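Long-range contacts in titin (Homo sapiens, PDB 5JDE), which probably serves as a giant elastic protein of the muscle sarcomere, built largely of tandem immunoglobulin-like domains, and also carries a protein kinase activity: residues E104-S109 / E204-K209; E134-V139 / L147-T152; I178-M183 / F197-N202; K192-F197 / N235-H240. One frame throughout, in Å; residues are numbered along the deposited sequence.

Contact 1: E104-S109 / E204-K209; sequences ETKTAS and EGISYK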
loop_
_atom_site.group_PDB
_atom_site.type_symbol
_atom_site.label_atom_id
_atom_site.label_comp_id
_atom_site.label_asym_id
_atom_site.label_seq_id
_atom_site.Cartn_x
_atom_site.Cartn_y
_atom_site.Cartn_z
ATOM N N GLU A 104 9.528 -15.441 -8.367
ATOM C CA GLU A 104 10.079 -15.736 -7.048
ATOM C C GLU A 104 11.365 -14.943 -6.739
ATOM O O GLU A 104 12.229 -14.778 -7.607
ATOM C CB GLU A 104 10.338 -17.244 -6.959
ATOM C CG GLU A 104 10.625 -17.780 -5.582
ATOM C CD GLU A 104 10.855 -19.281 -5.598
ATOM O OE1 GLU A 104 10.851 -19.876 -6.703
ATOM O OE2 GLU A 104 11.032 -19.862 -4.506
ATOM N N THR A 105 11.452 -14.471 -5.493
ATOM C CA THR A 105 12.553 -13.682 -4.902
ATOM C C THR A 105 12.513 -12.198 -5.272
ATOM O O THR A 105 13.145 -11.393 -4.605
ATOM C CB THR A 105 13.991 -14.195 -5.248
ATOM O OG1 THR A 105 14.330 -13.872 -6.603
ATOM C CG2 THR A 105 14.153 -15.697 -4.984
ATOM N N LYS A 106 11.778 -11.831 -6.313
ATOM C CA LYS A 106 11.712 -10.423 -6.724
ATOM C C LYS A 106 10.647 -9.665 -5.926
ATOM O O LYS A 106 9.852 -10.251 -5.192
ATOM C CB LYS A 106 11.457 -10.313 -8.235
ATOM C CG LYS A 106 12.679 -10.758 -9.058
ATOM C CD LYS A 106 12.382 -10.887 -10.543
ATOM C CE LYS A 106 12.259 -9.541 -11.208
ATOM N NZ LYS A 106 13.510 -8.770 -11.060
ATOM N N THR A 107 10.650 -8.350 -6.049
ATOM C CA THR A 107 9.743 -7.543 -5.244
ATOM C C THR A 107 8.438 -7.297 -5.992
ATOM O O THR A 107 8.421 -7.124 -7.208
ATOM C CB THR A 107 10.419 -6.232 -4.842
ATOM O OG1 THR A 107 11.488 -6.532 -3.937
ATOM C CG2 THR A 107 9.433 -5.272 -4.151
ATOM N N ALA A 108 7.334 -7.341 -5.255
ATOM C CA ALA A 108 6.032 -7.070 -5.824
ATOM C C ALA A 108 5.475 -5.819 -5.158
ATOM O O ALA A 108 5.784 -5.547 -4.003
ATOM C CB ALA A 108 5.098 -8.257 -5.616
ATOM N N SER A 109 4.664 -5.054 -5.876
ATOM C CA SER A 109 4.059 -3.868 -5.267
ATOM C C SER A 109 2.645 -3.640 -5.763
ATOM O O SER A 109 2.380 -3.755 -6.958
ATOM C CB SER A 109 4.903 -2.628 -5.539
ATOM O OG SER A 109 5.030 -2.411 -6.934
ATOM N N GLU A 204 15.435 -12.905 -14.948
ATOM C CA GLU A 204 16.569 -12.029 -14.695
ATOM C C GLU A 204 16.344 -11.253 -13.405
ATOM O O GLU A 204 15.204 -10.978 -13.037
ATOM C CB GLU A 204 16.774 -11.056 -15.859
ATOM C CG GLU A 204 16.192 -11.533 -17.185
ATOM C CD GLU A 204 14.705 -11.219 -17.320
ATOM O OE1 GLU A 204 14.314 -10.068 -17.038
ATOM O OE2 GLU A 204 13.926 -12.125 -17.694
ATOM N N GLY A 205 17.427 -10.906 -12.718
ATOM C CA GLY A 205 17.336 -10.089 -11.523
ATOM C C GLY A 205 16.829 -10.835 -10.304
ATOM O O GLY A 205 16.280 -10.236 -9.386
ATOM N N ILE A 206 17.005 -12.147 -10.283
ATOM C CA ILE A 206 16.616 -12.921 -9.112
ATOM C C ILE A 206 17.764 -13.059 -8.133
ATOM O O ILE A 206 18.919 -12.843 -8.485
ATOM C CB ILE A 206 16.113 -14.310 -9.505
ATOM C CG1 ILE A 206 17.189 -15.020 -10.332
ATOM C CG2 ILE A 206 14.772 -14.206 -10.236
ATOM C CD1 ILE A 206 17.529 -16.397 -9.855
ATOM N N SER A 207 17.431 -13.402 -6.894
ATOM C CA SER A 207 18.414 -13.642 -5.858
ATOM C C SER A 207 18.915 -15.081 -5.943
ATOM O O SER A 207 18.132 -16.007 -6.158
ATOM C CB SER A 207 17.821 -13.381 -4.477
ATOM O OG SER A 207 17.712 -11.994 -4.238
ATOM N N TYR A 208 20.217 -15.265 -5.763
ATOM C CA TYR A 208 20.807 -16.602 -5.835
ATOM C C TYR A 208 21.957 -16.725 -4.846
ATOM O O TYR A 208 22.438 -15.724 -4.317
ATOM C CB TYR A 208 21.301 -16.895 -7.256
ATOM C CG TYR A 208 22.391 -15.941 -7.680
ATOM C CD1 TYR A 208 23.733 -16.242 -7.464
ATOM C CD2 TYR A 208 22.078 -14.718 -8.255
ATOM C CE1 TYR A 208 24.727 -15.355 -7.821
ATOM C CE2 TYR A 208 23.066 -13.825 -8.621
ATOM C CZ TYR A 208 24.387 -14.148 -8.404
ATOM O OH TYR A 208 25.364 -13.257 -8.774
ATOM N N LYS A 209 22.405 -17.956 -4.625
ATOM C CA LYS A 209 23.556 -18.246 -3.781
ATOM C C LYS A 209 24.339 -19.404 -4.373
ATOM O O LYS A 209 23.759 -20.333 -4.931
ATOM C CB LYS A 209 23.149 -18.629 -2.351
ATOM C CG LYS A 209 22.641 -17.515 -1.488
ATOM C CD LYS A 209 22.443 -18.023 -0.065
ATOM C CE LYS A 209 21.707 -19.356 -0.039
ATOM N NZ LYS A 209 21.356 -19.755 1.357
#
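Thr-105 meets Ile-206 and Ser-207 through its hydroxyl. Ser-207 N donates to Thr-105 OG1 over 3.1 Å, and the bond is nearly straight, 168° at the hydrogen. Thr-105 OG1 also rests 3.4 Å from Ile-206 CB, packed against the branch point of the isoleucine. With chi1 at 74°, OG1 lies between the backbone N and the carbonyl carbon of its own residue, while CG2 is left to pack on Ile-178. Threonine suits this place because it carries a hydroxyl and a methyl group on the two branches of one CB. Ile-206, buried, brings its CG2 to 3.7 Å from Glu-104 O.

The contact joins two consecutive immunoglobulin I-set domains: the turn between strands A' and B of one domain meets the loop between strands B and C of the next. Glu-104 adds a bond across the junction, its OE1 accepting the N-H of Ile-178.

Toward solvent the fit is looser. Lys-106 crosses Ile-206 at about a right angle, its CD 4.1 Å from Ile-206 CG2, and bends twice near its end to bring NZ to Glu-204 O in a weak bond of 3.4 Å. Exposed Gly-205 has a positive phi of 75°, which favours glycine. The poorly ordered carboxylate of Glu-204 stays 6.2 Å from Lys-106 NZ, measured to Glu-204 OE1, too far for a salt bridge.

Contact 2: E134-V139 / L147-T152; sequences EKFKIV and LIIMNT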
loop_
_atom_site.group_PDB
_atom_site.type_symbol
_atom_site.label_atom_id
_atom_site.label_comp_id
_atom_site.label_asym_id
_atom_site.label_seq_id
_atom_site.Cartn_x
_atom_site.Cartn_y
_atom_site.Cartn_z
ATOM N N GLU A 134 9.650 -6.859 7.707
ATOM C CA GLU A 134 10.726 -6.766 6.713
ATOM C C GLU A 134 10.214 -7.277 5.362
ATOM O O GLU A 134 10.746 -6.918 4.305
ATOM C CB GLU A 134 11.976 -7.533 7.164
ATOM C CG GLU A 134 12.978 -7.841 6.050
ATOM C CD GLU A 134 14.348 -8.275 6.563
ATOM O OE1 GLU A 134 14.417 -9.169 7.434
ATOM O OE2 GLU A 134 15.360 -7.715 6.088
ATOM N N LYS A 135 9.149 -8.074 5.408
ATOM C CA LYS A 135 8.490 -8.594 4.213
ATOM C C LYS A 135 7.524 -7.620 3.549
ATOM O O LYS A 135 7.542 -7.437 2.327
ATOM C CB LYS A 135 7.723 -9.859 4.566
ATOM C CG LYS A 135 7.072 -10.544 3.382
ATOM C CD LYS A 135 8.061 -11.512 2.753
ATOM C CE LYS A 135 7.345 -12.618 2.018
ATOM N NZ LYS A 135 8.280 -13.626 1.467
ATOM N N PHE A 136 6.645 -7.040 4.361
ATOM C CA PHE A 136 5.585 -6.159 3.885
ATOM C C PHE A 136 5.898 -4.722 4.227
ATOM O O PHE A 136 5.966 -4.363 5.400
ATOM C CB PHE A 136 4.235 -6.540 4.500
ATOM C CG PHE A 136 3.738 -7.889 4.084
ATOM C CD1 PHE A 136 3.170 -8.078 2.832
ATOM C CD2 PHE A 136 3.836 -8.972 4.939
ATOM C CE1 PHE A 136 2.713 -9.324 2.444
ATOM C CE2 PHE A 136 3.387 -10.222 4.554
ATOM C CZ PHE A 136 2.821 -10.398 3.304
ATOM N N LYS A 137 6.109 -3.910 3.198
ATOM C CA LYS A 137 6.346 -2.486 3.373
ATOM C C LYS A 137 5.121 -1.682 2.924
ATOM O O LYS A 137 4.638 -1.827 1.799
ATOM C CB LYS A 137 7.590 -2.050 2.600
ATOM C CG LYS A 137 7.949 -0.581 2.755
ATOM C CD LYS A 137 9.205 -0.228 1.958
ATOM C CE LYS A 137 9.458 1.274 1.959
ATOM N NZ LYS A 137 9.679 1.788 3.339
ATOM N N ILE A 138 4.634 -0.834 3.822
ATOM C CA ILE A 138 3.505 0.063 3.560
ATOM C C ILE A 138 4.023 1.464 3.276
ATOM O O ILE A 138 4.783 2.009 4.074
ATOM C CB ILE A 138 2.549 0.128 4.764
ATOM C CG1 ILE A 138 2.160 -1.275 5.236
ATOM C CG2 ILE A 138 1.316 0.932 4.439
ATOM C CD1 ILE A 138 1.316 -2.031 4.267
ATOM N N VAL A 139 3.636 2.054 2.148
ATOM C CA VAL A 139 4.049 3.430 1.879
ATOM C C VAL A 139 2.829 4.284 1.586
ATOM O O VAL A 139 1.869 3.802 0.992
ATOM C CB VAL A 139 5.036 3.531 0.701
ATOM C CG1 VAL A 139 5.588 4.948 0.592
ATOM C CG2 VAL A 139 6.164 2.537 0.868
ATOM N N LEU A 147 1.584 -0.982 -1.247
ATOM C CA LEU A 147 2.021 -2.132 -0.482
ATOM C C LEU A 147 3.202 -2.763 -1.187
ATOM O O LEU A 147 3.113 -3.087 -2.365
ATOM C CB LEU A 147 0.899 -3.152 -0.336
ATOM C CG LEU A 147 1.371 -4.508 0.212
ATOM C CD1 LEU A 147 1.792 -4.404 1.677
ATOM C CD2 LEU A 147 0.302 -5.549 0.053
ATOM N N ILE A 148 4.305 -2.930 -0.472
ATOM C CA ILE A 148 5.493 -3.577 -1.041
ATOM C C ILE A 148 5.709 -4.925 -0.390
ATOM O O ILE A 148 5.787 -5.034 0.836
ATOM C CB ILE A 148 6.775 -2.728 -0.849
ATOM C CG1 ILE A 148 6.539 -1.265 -1.234
ATOM C CG2 ILE A 148 7.947 -3.335 -1.633
ATOM C CD1 ILE A 148 6.394 -1.047 -2.702
ATOM N N ILE A 149 5.825 -5.955 -1.213
ATOM C CA ILE A 149 6.131 -7.284 -0.725
ATOM C C ILE A 149 7.502 -7.691 -1.264
ATOM O O ILE A 149 7.664 -7.876 -2.467
ATOM C CB ILE A 149 5.072 -8.298 -1.180
ATOM C CG1 ILE A 149 3.679 -7.877 -0.691
ATOM C CG2 ILE A 149 5.426 -9.690 -0.715
ATOM C CD1 ILE A 149 2.534 -8.532 -1.452
ATOM N N MET A 150 8.486 -7.807 -0.383
ATOM C CA MET A 150 9.853 -8.079 -0.805
ATOM C C MET A 150 10.143 -9.577 -0.765
ATOM O O MET A 150 9.417 -10.333 -0.115
ATOM C CB MET A 150 10.834 -7.302 0.075
ATOM C CG MET A 150 10.607 -5.769 0.027
ATOM S SD MET A 150 11.989 -4.844 0.701
ATOM C CE MET A 150 11.445 -3.158 0.444
ATOM N N ASN A 151 11.171 -10.000 -1.504
ATOM C CA ASN A 151 11.627 -11.390 -1.513
ATOM C C ASN A 151 10.474 -12.390 -1.667
ATOM O O ASN A 151 10.299 -13.302 -0.849
ATOM C CB ASN A 151 12.428 -11.684 -0.236
ATOM C CG ASN A 151 13.140 -13.035 -0.284
ATOM O OD1 ASN A 151 13.586 -13.477 -1.344
ATOM N ND2 ASN A 151 13.248 -13.694 0.868
ATOM N N THR A 152 9.682 -12.218 -2.719
ATOM C CA THR A 152 8.452 -12.990 -2.847
ATOM C C THR A 152 8.688 -14.484 -2.886
ATOM O O THR A 152 9.704 -14.955 -3.389
ATOM C CB THR A 152 7.681 -12.629 -4.102
ATOM O OG1 THR A 152 8.585 -12.650 -5.213
ATOM C CG2 THR A 152 7.013 -11.242 -3.959
#
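Lys-135 grips the segment 147-152 with both its backbone and its side chain. Its carbonyl O accepts Met-150 N at 2.9 Å. Beyond CB, Lys-135 CG stands anti to the backbone N (chi1 -176°) and sits 3.8 Å above the plane of the neighbouring Phe-136 ring, nearer the ring's margin than its centre. The chain then bends at chi2, 88°, and heads for the other segment: Lys-135 CD passes 3.4 Å from Met-150 O, CE follows alongside that oxygen, and Lys-135 NZ ends 3.1 Å from Asn-151 O. This last donor stands well above the carbonyl plane, 47° out of it, and the ammonium also forms a salt bridge with Asp-156, so the long flexible lysine ties the strand end to two other places.

The two segments form the D-E hairpin of an immunoglobulin I-set domain, with strand D at the edge of its four-stranded sheet. Lys-137 and Ile-148 make a hydrogen-bonded antiparallel pair, flanked by the non-hydrogen-bonded pairs Phe-136 with Ile-149 and Ile-138 with Leu-147. Apolar residues suit the flanking pairs, whose side chains face the opposite sheet, where Trp-123 and Tyr-160 cover them. Phe-136 runs alongside Ile-149, with Phe-136 CD1 3.6 Å from Ile-149 CG1. Ile-138 and Leu-147 meet methyl to methyl, Ile-138 CD1 to Leu-147 CD1 at 3.5 Å. On the other face Lys-137 CB lies 3.6 Å from Ile-148 CB. There the extended Met-150 lays its CE 4.0 Å from Lys-137 CD, touching the aliphatic part of that exposed lysine.

Contact 3: I178-M183 / F197-N202; sequences IMITSM and FEVTVN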
loop_
_atom_site.group_PDB
_atom_site.type_symbol
_atom_site.label_atom_id
_atom_site.label_comp_id
_atom_site.label_asym_id
_atom_site.label_seq_id
_atom_site.Cartn_x
_atom_site.Cartn_y
_atom_site.Cartn_z
ATOM N N ILE A 178 11.101 -19.860 -9.876
ATOM C CA ILE A 178 12.352 -19.888 -10.616
ATOM C C ILE A 178 12.588 -21.313 -11.116
ATOM O O ILE A 178 12.333 -22.272 -10.396
ATOM C CB ILE A 178 13.537 -19.438 -9.739
ATOM C CG1 ILE A 178 13.424 -17.948 -9.426
ATOM C CG2 ILE A 178 14.867 -19.733 -10.425
ATOM C CD1 ILE A 178 14.343 -17.496 -8.308
ATOM N N MET A 179 13.024 -21.443 -12.363
ATOM C CA MET A 179 13.423 -22.745 -12.895
ATOM C C MET A 179 14.851 -22.681 -13.415
ATOM O O MET A 179 15.242 -21.713 -14.073
ATOM C CB MET A 179 12.470 -23.205 -13.998
ATOM C CG MET A 179 11.100 -23.632 -13.474
ATOM S SD MET A 179 10.162 -24.610 -14.655
ATOM C CE MET A 179 11.250 -26.022 -14.873
ATOM N N ILE A 180 15.627 -23.702 -13.072
ATOM C CA ILE A 180 16.974 -23.869 -13.580
ATOM C C ILE A 180 16.869 -24.621 -14.891
ATOM O O ILE A 180 16.581 -25.819 -14.912
ATOM C CB ILE A 180 17.854 -24.621 -12.579
ATOM C CG1 ILE A 180 17.873 -23.853 -11.252
ATOM C CG2 ILE A 180 19.259 -24.826 -13.156
ATOM C CD1 ILE A 180 18.767 -24.437 -10.190
ATOM N N THR A 181 17.048 -23.903 -15.991
ATOM C CA THR A 181 16.797 -24.485 -17.292
ATOM C C THR A 181 18.045 -25.288 -17.695
ATOM O O THR A 181 17.940 -26.463 -18.072
ATOM C CB THR A 181 16.431 -23.408 -18.326
ATOM O OG1 THR A 181 17.457 -22.412 -18.354
ATOM C CG2 THR A 181 15.145 -22.732 -17.925
ATOM N N SER A 182 19.217 -24.662 -17.617
ATOM C CA SER A 182 20.470 -25.386 -17.848
ATOM C C SER A 182 21.190 -25.703 -16.526
ATOM O O SER A 182 21.671 -24.804 -15.825
ATOM C CB SER A 182 21.371 -24.586 -18.780
ATOM O OG SER A 182 22.714 -24.987 -18.637
ATOM N N MET A 183 21.269 -26.988 -16.192
ATOM C CA MET A 183 21.815 -27.415 -14.899
ATOM C C MET A 183 23.335 -27.489 -14.867
ATOM O O MET A 183 23.987 -27.515 -15.912
ATOM C CB MET A 183 21.244 -28.780 -14.500
ATOM C CG MET A 183 19.792 -28.722 -14.063
ATOM S SD MET A 183 19.388 -29.999 -12.864
ATOM C CE MET A 183 18.719 -28.976 -11.559
ATOM N N PHE A 197 31.704 -23.290 -13.678
ATOM C CA PHE A 197 30.360 -23.824 -13.535
ATOM C C PHE A 197 29.383 -22.787 -14.072
ATOM O O PHE A 197 29.496 -21.610 -13.756
ATOM C CB PHE A 197 30.041 -24.134 -12.067
ATOM C CG PHE A 197 30.712 -25.380 -11.533
ATOM C CD1 PHE A 197 30.348 -26.633 -11.999
ATOM C CD2 PHE A 197 31.664 -25.297 -10.534
ATOM C CE1 PHE A 197 30.948 -27.780 -11.501
ATOM C CE2 PHE A 197 32.268 -26.444 -10.031
ATOM C CZ PHE A 197 31.909 -27.682 -10.515
ATOM N N GLU A 198 28.420 -23.211 -14.880
ATOM C CA GLU A 198 27.416 -22.279 -15.364
ATOM C C GLU A 198 26.020 -22.879 -15.329
ATOM O O GLU A 198 25.823 -24.056 -15.646
ATOM C CB GLU A 198 27.762 -21.789 -16.781
ATOM C CG GLU A 198 27.925 -20.269 -16.830
ATOM C CD GLU A 198 28.561 -19.735 -18.104
ATOM O OE1 GLU A 198 28.768 -20.517 -19.052
ATOM O OE2 GLU A 198 28.875 -18.523 -18.145
ATOM N N VAL A 199 25.069 -22.055 -14.899
ATOM C CA VAL A 199 23.657 -22.388 -14.918
ATOM C C VAL A 199 22.901 -21.334 -15.697
ATOM O O VAL A 199 23.350 -20.194 -15.822
ATOM C CB VAL A 199 23.029 -22.459 -13.502
ATOM C CG1 VAL A 199 23.562 -23.639 -12.716
ATOM C CG2 VAL A 199 23.258 -21.161 -12.758
ATOM N N THR A 200 21.746 -21.723 -16.214
ATOM C CA THR A 200 20.815 -20.773 -16.794
ATOM C C THR A 200 19.508 -20.828 -16.021
ATOM O O THR A 200 19.068 -21.899 -15.629
ATOM C CB THR A 200 20.557 -21.073 -18.268
ATOM O OG1 THR A 200 21.811 -21.278 -18.929
ATOM C CG2 THR A 200 19.838 -19.917 -18.916
ATOM N N VAL A 201 18.887 -19.680 -15.790
ATOM C CA VAL A 201 17.582 -19.682 -15.141
ATOM C C VAL A 201 16.560 -19.014 -16.050
ATOM O O VAL A 201 16.915 -18.518 -17.118
ATOM C CB VAL A 201 17.618 -18.970 -13.785
ATOM C CG1 VAL A 201 18.590 -19.673 -12.863
ATOM C CG2 VAL A 201 17.989 -17.512 -13.962
ATOM N N ASN A 202 15.299 -18.989 -15.624
ATOM C CA ASN A 202 14.232 -18.480 -16.486
ATOM C C ASN A 202 13.936 -16.989 -16.305
ATOM O O ASN A 202 13.282 -16.389 -17.152
ATOM C CB ASN A 202 12.945 -19.295 -16.282
ATOM C CG ASN A 202 12.496 -19.352 -14.826
ATOM O OD1 ASN A 202 13.294 -19.164 -13.906
ATOM N ND2 ASN A 202 11.212 -19.631 -14.615
#
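A classic beta bulge marks the pairing of strand A with strand B here: Thr-181 and Ser-182 both face Thr-200. Thr-200 O takes Thr-181 N at 2.9 Å, with the donor tilted from the carbonyl plane, and receives two further, weak bonds from Thr-181 OG1 and Ser-182 N. In return Thr-200 N donates to Ser-182 O at 3.1 Å, in the carbonyl plane and on a lone pair. Serine and threonine, small hydroxyl residues, fit the close quarters, Ser-182 CB lying 3.3 Å from Thr-200 OG1 and Thr-181 OG1 3.4 Å from Thr-200 CB.

At the bulge the chain turns a corner, as the A strand of an I-set domain does shortly before it leaves strand B and A' joins the opposite sheet. Ile-180 and Val-201 form a non-hydrogen-bonded pair turned inward onto Phe-249, and Val-199 packs on the same ring. Ile-178 CG2 extends the apolar side, 4.4 Å from Val-201 CB.

Beyond the strand pair Asn-202 continues the link with its side chain. Its chi1 of 55° lifts the amide toward the first segment, where Asn-202 OD1 accepts Met-179 N at 2.8 Å. That N-H points almost straight at the oxygen, 175°, yet its nitrogen lies 53° out of the carbonyl plane. Asn-202 ND2 donates a hydrogen bond to Pro-177 O, so one asparagine amide holds the backbone on both sides of Ile-178.

Contact 4: K192-F197 / N235-H240; sequences KDTITF and NIRNVH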
loop_
_atom_site.group_PDB
_atom_site.type_symbol
_atom_site.label_atom_id
_atom_site.label_comp_id
_atom_site.label_asym_id
_atom_site.label_seq_id
_atom_site.Cartn_x
_atom_site.Cartn_y
_atom_site.Cartn_z
ATOM N N LYS A 192 45.840 -26.430 -11.529
ATOM C CA LYS A 192 46.176 -25.108 -12.095
ATOM C C LYS A 192 45.181 -24.648 -13.165
ATOM O O LYS A 192 45.267 -23.511 -13.643
ATOM C CB LYS A 192 47.604 -25.069 -12.675
ATOM C CG LYS A 192 48.714 -25.266 -11.655
ATOM C CD LYS A 192 49.972 -24.477 -12.040
ATOM C CE LYS A 192 51.161 -24.821 -11.158
ATOM N NZ LYS A 192 51.872 -26.042 -11.624
ATOM N N ASP A 193 44.248 -25.520 -13.542
ATOM C CA ASP A 193 43.198 -25.143 -14.481
ATOM C C ASP A 193 42.339 -24.022 -13.906
ATOM O O ASP A 193 42.280 -23.830 -12.696
ATOM C CB ASP A 193 42.290 -26.332 -14.828
ATOM C CG ASP A 193 42.867 -27.225 -15.922
ATOM O OD1 ASP A 193 43.817 -26.796 -16.617
ATOM O OD2 ASP A 193 42.352 -28.355 -16.098
ATOM N N THR A 194 41.693 -23.282 -14.795
ATOM C CA THR A 194 40.628 -22.370 -14.414
ATOM C C THR A 194 39.356 -22.966 -14.961
ATOM O O THR A 194 39.298 -23.355 -16.128
ATOM C CB THR A 194 40.854 -20.958 -14.952
ATOM O OG1 THR A 194 42.029 -20.409 -14.337
ATOM C CG2 THR A 194 39.649 -20.059 -14.637
ATOM N N ILE A 195 38.347 -23.072 -14.103
ATOM C CA ILE A 195 37.133 -23.788 -14.444
ATOM C C ILE A 195 35.957 -22.834 -14.372
ATOM O O ILE A 195 36.064 -21.758 -13.793
ATOM C CB ILE A 195 36.893 -24.982 -13.495
ATOM C CG1 ILE A 195 36.632 -24.484 -12.063
ATOM C CG2 ILE A 195 38.079 -25.920 -13.525
ATOM C CD1 ILE A 195 35.154 -24.405 -11.660
ATOM N N THR A 196 34.840 -23.235 -14.964
ATOM C CA THR A 196 33.624 -22.447 -14.860
ATOM C C THR A 196 32.396 -23.343 -14.813
ATOM O O THR A 196 32.103 -24.070 -15.769
ATOM C CB THR A 196 33.481 -21.449 -16.028
ATOM O OG1 THR A 196 34.582 -20.533 -16.012
ATOM C CG2 THR A 196 32.174 -20.657 -15.896
ATOM N N PHE A 197 31.704 -23.290 -13.678
ATOM C CA PHE A 197 30.360 -23.824 -13.535
ATOM C C PHE A 197 29.383 -22.787 -14.072
ATOM O O PHE A 197 29.496 -21.610 -13.756
ATOM C CB PHE A 197 30.041 -24.134 -12.067
ATOM C CG PHE A 197 30.712 -25.380 -11.533
ATOM C CD1 PHE A 197 30.348 -26.633 -11.999
ATOM C CD2 PHE A 197 31.664 -25.297 -10.534
ATOM C CE1 PHE A 197 30.948 -27.780 -11.501
ATOM C CE2 PHE A 197 32.268 -26.444 -10.031
ATOM C CZ PHE A 197 31.909 -27.682 -10.515
ATOM N N ASN A 235 33.386 -19.066 -11.537
ATOM C CA ASN A 235 34.714 -19.243 -12.100
ATOM C C ASN A 235 35.725 -19.452 -10.978
ATOM O O ASN A 235 35.784 -18.663 -10.029
ATOM C CB ASN A 235 35.073 -18.026 -12.964
ATOM C CG ASN A 235 36.380 -18.198 -13.712
ATOM O OD1 ASN A 235 37.453 -17.921 -13.177
ATOM N ND2 ASN A 235 36.297 -18.652 -14.961
ATOM N N ILE A 236 36.502 -20.529 -11.071
ATOM C CA ILE A 236 37.496 -20.841 -10.049
ATOM C C ILE A 236 38.874 -20.955 -10.684
ATOM O O ILE A 236 39.102 -21.829 -11.522
ATOM C CB ILE A 236 37.150 -22.147 -9.307
ATOM C CG1 ILE A 236 35.698 -22.097 -8.805
ATOM C CG2 ILE A 236 38.142 -22.398 -8.165
ATOM C CD1 ILE A 236 35.242 -23.342 -8.065
ATOM N N ARG A 237 39.784 -20.063 -10.299
ATOM C CA ARG A 237 41.090 -19.975 -10.948
ATOM C C ARG A 237 42.157 -20.784 -10.220
ATOM O O ARG A 237 42.042 -21.032 -9.022
ATOM C CB ARG A 237 41.548 -18.516 -11.041
ATOM C CG ARG A 237 40.460 -17.515 -11.391
ATOM C CD ARG A 237 40.958 -16.525 -12.436
ATOM N NE ARG A 237 40.298 -15.223 -12.344
ATOM C CZ ARG A 237 40.926 -14.088 -12.048
ATOM N NH1 ARG A 237 42.233 -14.091 -11.816
ATOM N NH2 ARG A 237 40.249 -12.947 -11.986
ATOM N N ASN A 238 43.206 -21.160 -10.950
ATOM C CA ASN A 238 44.384 -21.808 -10.371
ATOM C C ASN A 238 43.984 -22.947 -9.434
ATOM O O ASN A 238 44.399 -23.013 -8.279
ATOM C CB ASN A 238 45.241 -20.774 -9.636
ATOM C CG ASN A 238 46.668 -21.236 -9.439
ATOM O OD1 ASN A 238 47.174 -22.067 -10.195
ATOM N ND2 ASN A 238 47.328 -20.696 -8.422
ATOM N N VAL A 239 43.139 -23.824 -9.951
ATOM C CA VAL A 239 42.536 -24.898 -9.185
ATOM C C VAL A 239 43.570 -25.844 -8.563
ATOM O O VAL A 239 44.540 -26.232 -9.209
ATOM C CB VAL A 239 41.552 -25.679 -10.094
ATOM C CG1 VAL A 239 41.349 -27.079 -9.606
ATOM C CG2 VAL A 239 40.221 -24.925 -10.201
ATOM N N HIS A 240 43.373 -26.183 -7.291
ATOM C CA HIS A 240 44.189 -27.206 -6.635
ATOM C C HIS A 240 43.280 -28.205 -5.913
ATOM O O HIS A 240 42.051 -28.129 -6.024
ATOM C CB HIS A 240 45.194 -26.575 -5.659
ATOM C CG HIS A 240 44.563 -25.773 -4.560
ATOM N ND1 HIS A 240 44.013 -26.351 -3.436
ATOM C CD2 HIS A 240 44.407 -24.436 -4.408
ATOM C CE1 HIS A 240 43.539 -25.407 -2.643
ATOM N NE2 HIS A 240 43.764 -24.237 -3.210
#
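Ile-195 and Ile-236 project together into the interior. A chi1 of 65° swings Ile-195 CG1 to 3.7 Å from Ile-236 CB and leaves CD1 running along the outer carbons of its partner. Val-239 comes in at about a right angle and sets its CG2 4.1 Å from Ile-195 CG1. Branched apolar chains suit this buried side, which Ile-187 and Ala-189 of strand A' help to cover.

The two isoleucines are a hydrogen-bonded antiparallel pair near the start of strand B and the end of strand E in the ABED sheet of the I-set domain, with N-H and C=O exchanged both ways at 3.0 Å (Ile-195 N to Ile-236 O, and Ile-236 N to Ile-195 O). Across the other face Asn-235 crosses Thr-196 obliquely, and Asn-235 ND2 donates to Thr-196 OG1 at 2.8 Å, the hydroxyl being tilted 28° from the amide plane. The other end of that amide, Asn-235 OD1, touches Thr-194 CG2 at 3.4 Å.

Past the strands the pairing continues. Val-239 N bonds to Asp-193 O at 2.9 Å and Lys-192 N to Val-239 O at 2.7 Å, while the aliphatic part of Lys-192 runs alongside Asn-238.

In the fold
Contacts 1 and 2 adjoin in one domain, their centres 13 Å apart, and Thr-152 binds the backbone of the 104-109 turn through both its hydroxyl and its carbonyl O. Contact 1 then hands over to the next I-set domain, touching contact 3, 14 Å away between centres, where Ile-206 packs on Ile-178. Contacts 3 and 4 use opposite ends of strand 195-201, share Phe-197 and lie 20 Å apart between centres, pairing that strand with its two neighbours in the sheet. Contacts 2 and 4, in different domains, are about 39 Å apart between centres. All four concern domain architecture and the domain junction, not catalysis.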